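Local structure of N-ACETYLMURAMOYL-L-ALANINE AMIDASE CwlV (Paenibacillus polymyxa, 1JWQ) at residues A88-E93 / A149-T154; V50-D55 / K62-V67. The protein probably hydrolyses, through this zinc-binding catalytic domain, the amide bond between N-acetylmuramoyl residues and L-alanine in bacterial cell-wall peptidoglycan. All coordinates share one frame; numbering follows the deposited sequence.

In the fold
Contact 1 (88-93 with 149-154) and contact 2 (50-55 with 62-67) each set a helix against the start or end of a strand of one mixed sheet, the first by a carboxylate that accepts backbone N-H groups, the second by apolar touch and an arginine that turns to oxygens. Contact 1 is small, polar and buried, its helix glutamate gripping the lead-in to strand 92-96. Contact 2 buries twice the surface between its segments but is only partly buried itself, and its charged ends turn to strand 2-8 and the loop after it. The contacts lie on opposite sides of the chain's centre, their centres about 26 Å apart, and share no helix or strand. Contact 2 stands nearer the zinc.

Contact 1: residues A88-E93 / A149-T154; sequences ASNGTE and AKEEAT
Glu151 and the peptide N-H of Gly91 form the one hydrogen bond that joins helix 149-155 to the approach of strand 92-96. Gly91 N lies 2.9 Å from Glu151 OE1, and the bond is nearly straight, with an angle of 172° at the hydrogen. It uses the syn lone pair of OE1, on the side of the other carboxylate oxygen. The same OE1 also accepts the backbone N-H of Tyr145, at the end of strand 138-145, so two peptide groups grip a single buried oxygen, an arrangement that would probably favour the charged carboxylate. A lysine at Glu151 would probably leave the N-H groups of Gly91 and Tyr145 without their acceptor and set a buried cation against them.

The remaining contacts are van der Waals ones. Glu151 OE2 rests 3.3 Å from Asn90 CB, while OE1 comes within 3.5 Å of Asn90 CA, so the carboxylate lies against the carbons of Asn90 as well as the N-H that follows. Glu151 CG stands anti to the backbone nitrogen (chi1 -159°), and a bend at chi2 completes the reach across to the loop.

Backbone shape matters too. At the backbone angles of Gly91 a side chain would be jammed against the carbonyl oxygen of Asn90. The neighbouring strands 138-145 and 92-96 run antiparallel. By accepting both N-H groups, the buried Glu151 carboxylate joins the loop before strand 92-96 to the end of strand 138-145, in the interior of the sheet of an open alpha-beta-alpha fold, with the side chain of Glu151 about 13 Å from the zinc ion.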
loop_
_atom_site.group_PDB
_atom_site.type_symbol
_atom_site.label_atom_id
_atom_site.label_comp_id
_atom_site.label_asym_id
_atom_site.label_seq_id
_atom_site.Cartn_x
_atom_site.Cartn_y
_atom_site.Cartn_z
ATOM N N ALA A 88 -15.731 -13.877 6.807
ATOM C CA ALA A 88 -16.134 -14.084 5.424
ATOM C C ALA A 88 -15.658 -12.961 4.504
ATOM O O ALA A 88 -15.427 -13.179 3.313
ATOM C CB ALA A 88 -17.655 -14.211 5.340
ATOM N N SER A 89 -15.522 -11.758 5.055
ATOM C CA SER A 89 -15.096 -10.606 4.262
ATOM C C SER A 89 -13.783 -10.880 3.541
ATOM O O SER A 89 -12.867 -11.474 4.106
ATOM C CB SER A 89 -14.967 -9.375 5.159
ATOM O OG SER A 89 -16.204 -9.106 5.801
ATOM N N ASN A 90 -13.697 -10.438 2.289
ATOM C CA ASN A 90 -12.503 -10.676 1.493
ATOM C C ASN A 90 -12.423 -9.754 0.287
ATOM O O ASN A 90 -13.435 -9.238 -0.195
ATOM C CB ASN A 90 -12.502 -12.116 0.982
ATOM C CG ASN A 90 -13.680 -12.401 0.062
ATOM O OD1 ASN A 90 -14.812 -12.574 0.515
ATOM N ND2 ASN A 90 -13.421 -12.423 -1.238
ATOM N N GLY A 91 -11.210 -9.555 -0.207
ATOM C CA GLY A 91 -11.055 -8.716 -1.375
ATOM C C GLY A 91 -10.027 -7.616 -1.258
ATOM O O GLY A 91 -9.529 -7.302 -0.178
ATOM N N THR A 92 -9.732 -7.028 -2.410
ATOM C CA THR A 92 -8.757 -5.958 -2.545
ATOM C C THR A 92 -9.458 -4.622 -2.793
ATOM O O THR A 92 -10.365 -4.532 -3.626
ATOM C CB THR A 92 -7.821 -6.258 -3.727
ATOM O OG1 THR A 92 -7.152 -7.503 -3.489
ATOM C CG2 THR A 92 -6.809 -5.153 -3.902
ATOM N N GLU A 93 -9.019 -3.587 -2.076
ATOM C CA GLU A 93 -9.596 -2.254 -2.207
ATOM C C GLU A 93 -8.505 -1.185 -2.348
ATOM O O GLU A 93 -7.419 -1.306 -1.758
ATOM C CB GLU A 93 -10.456 -1.933 -0.976
ATOM C CG GLU A 93 -11.156 -3.152 -0.372
ATOM C CD GLU A 93 -11.846 -2.857 0.955
ATOM O OE1 GLU A 93 -11.405 -1.935 1.682
ATOM O OE2 GLU A 93 -12.831 -3.560 1.291
ATOM N N ALA A 149 -9.357 -16.626 7.009
ATOM C CA ALA A 149 -8.317 -17.647 7.098
ATOM C C ALA A 149 -7.531 -17.881 5.812
ATOM O O ALA A 149 -6.299 -17.832 5.815
ATOM C CB ALA A 149 -8.920 -18.963 7.580
ATOM N N LYS A 150 -8.235 -18.146 4.718
ATOM C CA LYS A 150 -7.567 -18.398 3.444
ATOM C C LYS A 150 -6.826 -17.170 2.927
ATOM O O LYS A 150 -5.681 -17.266 2.482
ATOM C CB LYS A 150 -8.581 -18.870 2.392
ATOM C CG LYS A 150 -8.845 -20.383 2.385
ATOM C CD LYS A 150 -9.959 -20.742 1.402
ATOM C CE LYS A 150 -9.956 -22.220 1.021
ATOM N NZ LYS A 150 -8.715 -22.645 0.310
ATOM N N GLU A 151 -7.479 -16.015 2.994
ATOM C CA GLU A 151 -6.870 -14.787 2.509
ATOM C C GLU A 151 -5.645 -14.378 3.324
ATOM O O GLU A 151 -4.659 -13.893 2.766
ATOM C CB GLU A 151 -7.901 -13.659 2.483
ATOM C CG GLU A 151 -7.515 -12.539 1.541
ATOM C CD GLU A 151 -8.721 -11.884 0.900
ATOM O OE1 GLU A 151 -9.036 -10.731 1.258
ATOM O OE2 GLU A 151 -9.353 -12.527 0.030
ATOM N N GLU A 152 -5.697 -14.569 4.639
ATOM C CA GLU A 152 -4.549 -14.232 5.477
ATOM C C GLU A 152 -3.344 -15.059 5.031
ATOM O O GLU A 152 -2.242 -14.536 4.877
ATOM C CB GLU A 152 -4.830 -14.531 6.954
ATOM C CG GLU A 152 -3.636 -14.235 7.852
ATOM C CD GLU A 152 -3.771 -14.811 9.245
ATOM O OE1 GLU A 152 -2.893 -14.523 10.084
ATOM O OE2 GLU A 152 -4.740 -15.556 9.502
ATOM N N ALA A 153 -3.557 -16.358 4.838
ATOM C CA ALA A 153 -2.480 -17.244 4.404
ATOM C C ALA A 153 -1.916 -16.753 3.075
ATOM O O ALA A 153 -0.701 -16.713 2.874
ATOM C CB ALA A 153 -3.004 -18.672 4.253
ATOM N N THR A 154 -2.810 -16.373 2.172
ATOM C CA THR A 154 -2.415 -15.880 0.862
ATOM C C THR A 154 -1.582 -14.604 0.960
ATOM O O THR A 154 -0.560 -14.476 0.292
ATOM C CB THR A 154 -3.652 -15.606 -0.013
ATOM O OG1 THR A 154 -4.331 -16.841 -0.273
ATOM C CG2 THR A 154 -3.249 -14.966 -1.330
#

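Contact 2: residues V50-D55 / K62-V67; sequences VLTRSD and KQRVKV
With OG1 between its backbone N and carbonyl carbon (chi1 55°), Thr52 sends CG2 to the helix. The methyl meets the helix backbone beside Arg64, with Thr52 CG2 3.9 Å from Arg64 O, and it also touches the root of that side chain, where Thr52 CG2 and Arg64 CB are 4.1 Å apart. Further along, Val50 and Val67 cross obliquely, meeting through CG1 of each at 4.2 Å.

The end of strand 47-51, an outermost strand, and the residue after it are thus packed against helix 61-70, which follows in an alpha/beta fold with helices on both faces of the sheet. From the helix, the Arg64 chain runs extended from CG to NE. Its NH1 forms a salt bridge with Asp7, whose carboxylate also receives Thr52 OG1, while NH2 bonds to the carbonyl of His10, a zinc ligand.

Arg53 NE and Arg64 NH1 are 4.5 Å apart; both bond to the carbonyl oxygen of Ala8, and the Asp7 carboxylate probably makes the closeness of the two cations tolerable. Arg53 NH1 also donates to Asp55 O at 3.0 Å; the oxygen lies near the guanidinium plane, but the donor stands 47° out of the carbonyl plane.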
loop_
_atom_site.group_PDB
_atom_site.type_symbol
_atom_site.label_atom_id
_atom_site.label_comp_id
_atom_site.label_asym_id
_atom_site.label_seq_id
_atom_site.Cartn_x
_atom_site.Cartn_y
_atom_site.Cartn_z
ATOM N N VAL A 50 11.381 6.456 -1.733
ATOM C CA VAL A 50 11.584 6.731 -0.322
ATOM C C VAL A 50 10.519 6.024 0.498
ATOM O O VAL A 50 9.330 6.159 0.226
ATOM C CB VAL A 50 11.493 8.243 -0.031
ATOM C CG1 VAL A 50 11.604 8.489 1.471
ATOM C CG2 VAL A 50 12.600 8.987 -0.778
ATOM N N LEU A 51 10.947 5.264 1.497
ATOM C CA LEU A 51 10.005 4.568 2.360
ATOM C C LEU A 51 9.892 5.298 3.688
ATOM O O LEU A 51 10.905 5.634 4.302
ATOM C CB LEU A 51 10.459 3.126 2.611
ATOM C CG LEU A 51 9.927 2.061 1.646
ATOM C CD1 LEU A 51 10.288 2.417 0.206
ATOM C CD2 LEU A 51 10.510 0.711 2.036
ATOM N N THR A 52 8.666 5.549 4.136
ATOM C CA THR A 52 8.477 6.219 5.421
ATOM C C THR A 52 9.124 5.369 6.512
ATOM O O THR A 52 9.675 5.899 7.477
ATOM C CB THR A 52 6.987 6.419 5.746
ATOM O OG1 THR A 52 6.308 5.159 5.686
ATOM C CG2 THR A 52 6.358 7.388 4.757
ATOM N N ARG A 53 9.050 4.049 6.358
ATOM C CA ARG A 53 9.678 3.139 7.308
ATOM C C ARG A 53 10.182 1.903 6.579
ATOM O O ARG A 53 9.502 1.348 5.708
ATOM C CB ARG A 53 8.716 2.752 8.437
ATOM C CG ARG A 53 7.693 1.691 8.109
ATOM C CD ARG A 53 6.905 1.340 9.367
ATOM N NE ARG A 53 5.814 0.407 9.102
ATOM C CZ ARG A 53 5.881 -0.908 9.278
ATOM N NH1 ARG A 53 7.001 -1.472 9.727
ATOM N NH2 ARG A 53 4.821 -1.659 9.016
ATOM N N SER A 54 11.392 1.482 6.931
ATOM C CA SER A 54 12.025 0.336 6.298
ATOM C C SER A 54 12.271 -0.780 7.299
ATOM O O SER A 54 12.876 -1.794 6.966
ATOM C CB SER A 54 13.349 0.769 5.672
ATOM O OG SER A 54 13.146 1.885 4.821
ATOM N N ASP A 55 11.802 -0.573 8.523
ATOM C CA ASP A 55 11.944 -1.553 9.589
ATOM C C ASP A 55 10.739 -1.441 10.516
ATOM O O ASP A 55 9.821 -0.660 10.261
ATOM C CB ASP A 55 13.247 -1.321 10.365
ATOM C CG ASP A 55 13.294 0.033 11.040
ATOM O OD1 ASP A 55 14.332 0.343 11.668
ATOM O OD2 ASP A 55 12.305 0.788 10.948
ATOM N N LYS A 62 0.933 11.883 10.996
ATOM C CA LYS A 62 1.443 13.190 10.596
ATOM C C LYS A 62 2.882 13.101 10.099
ATOM O O LYS A 62 3.275 13.815 9.177
ATOM C CB LYS A 62 1.358 14.159 11.764
ATOM N N GLN A 63 3.661 12.219 10.717
ATOM C CA GLN A 63 5.058 12.038 10.346
ATOM C C GLN A 63 5.201 11.438 8.948
ATOM O O GLN A 63 6.083 11.835 8.186
ATOM C CB GLN A 63 5.764 11.150 11.379
ATOM N N ARG A 64 4.336 10.482 8.619
ATOM C CA ARG A 64 4.370 9.836 7.310
ATOM C C ARG A 64 4.047 10.857 6.226
ATOM O O ARG A 64 4.675 10.877 5.163
ATOM C CB ARG A 64 3.359 8.688 7.265
ATOM C CG ARG A 64 3.623 7.606 8.302
ATOM C CD ARG A 64 2.372 6.805 8.614
ATOM N NE ARG A 64 2.580 5.925 9.760
ATOM C CZ ARG A 64 3.020 4.673 9.680
ATOM N NH1 ARG A 64 3.300 4.135 8.499
ATOM N NH2 ARG A 64 3.179 3.958 10.786
ATOM N N VAL A 65 3.058 11.703 6.497
ATOM C CA VAL A 65 2.661 12.730 5.539
ATOM C C VAL A 65 3.772 13.766 5.384
ATOM O O VAL A 65 4.101 14.174 4.268
ATOM C CB VAL A 65 1.364 13.454 5.990
ATOM C CG1 VAL A 65 1.095 14.654 5.092
ATOM C CG2 VAL A 65 0.191 12.490 5.958
ATOM N N LYS A 66 4.365 14.172 6.502
ATOM C CA LYS A 66 5.423 15.177 6.468
ATOM C C LYS A 66 6.575 14.791 5.546
ATOM O O LYS A 66 7.114 15.634 4.827
ATOM C CB LYS A 66 5.948 15.453 7.878
ATOM C CG LYS A 66 6.926 16.622 7.937
ATOM C CD LYS A 66 6.998 17.233 9.331
ATOM C CE LYS A 66 7.466 16.232 10.370
ATOM N NZ LYS A 66 7.546 16.854 11.726
ATOM N N VAL A 67 6.955 13.519 5.561
ATOM C CA VAL A 67 8.033 13.055 4.697
ATOM C C VAL A 67 7.660 13.292 3.238
ATOM O O VAL A 67 8.448 13.823 2.456
ATOM C CB VAL A 67 8.300 11.546 4.886
ATOM C CG1 VAL A 67 9.334 11.068 3.874
ATOM C CG2 VAL A 67 8.777 11.280 6.303
#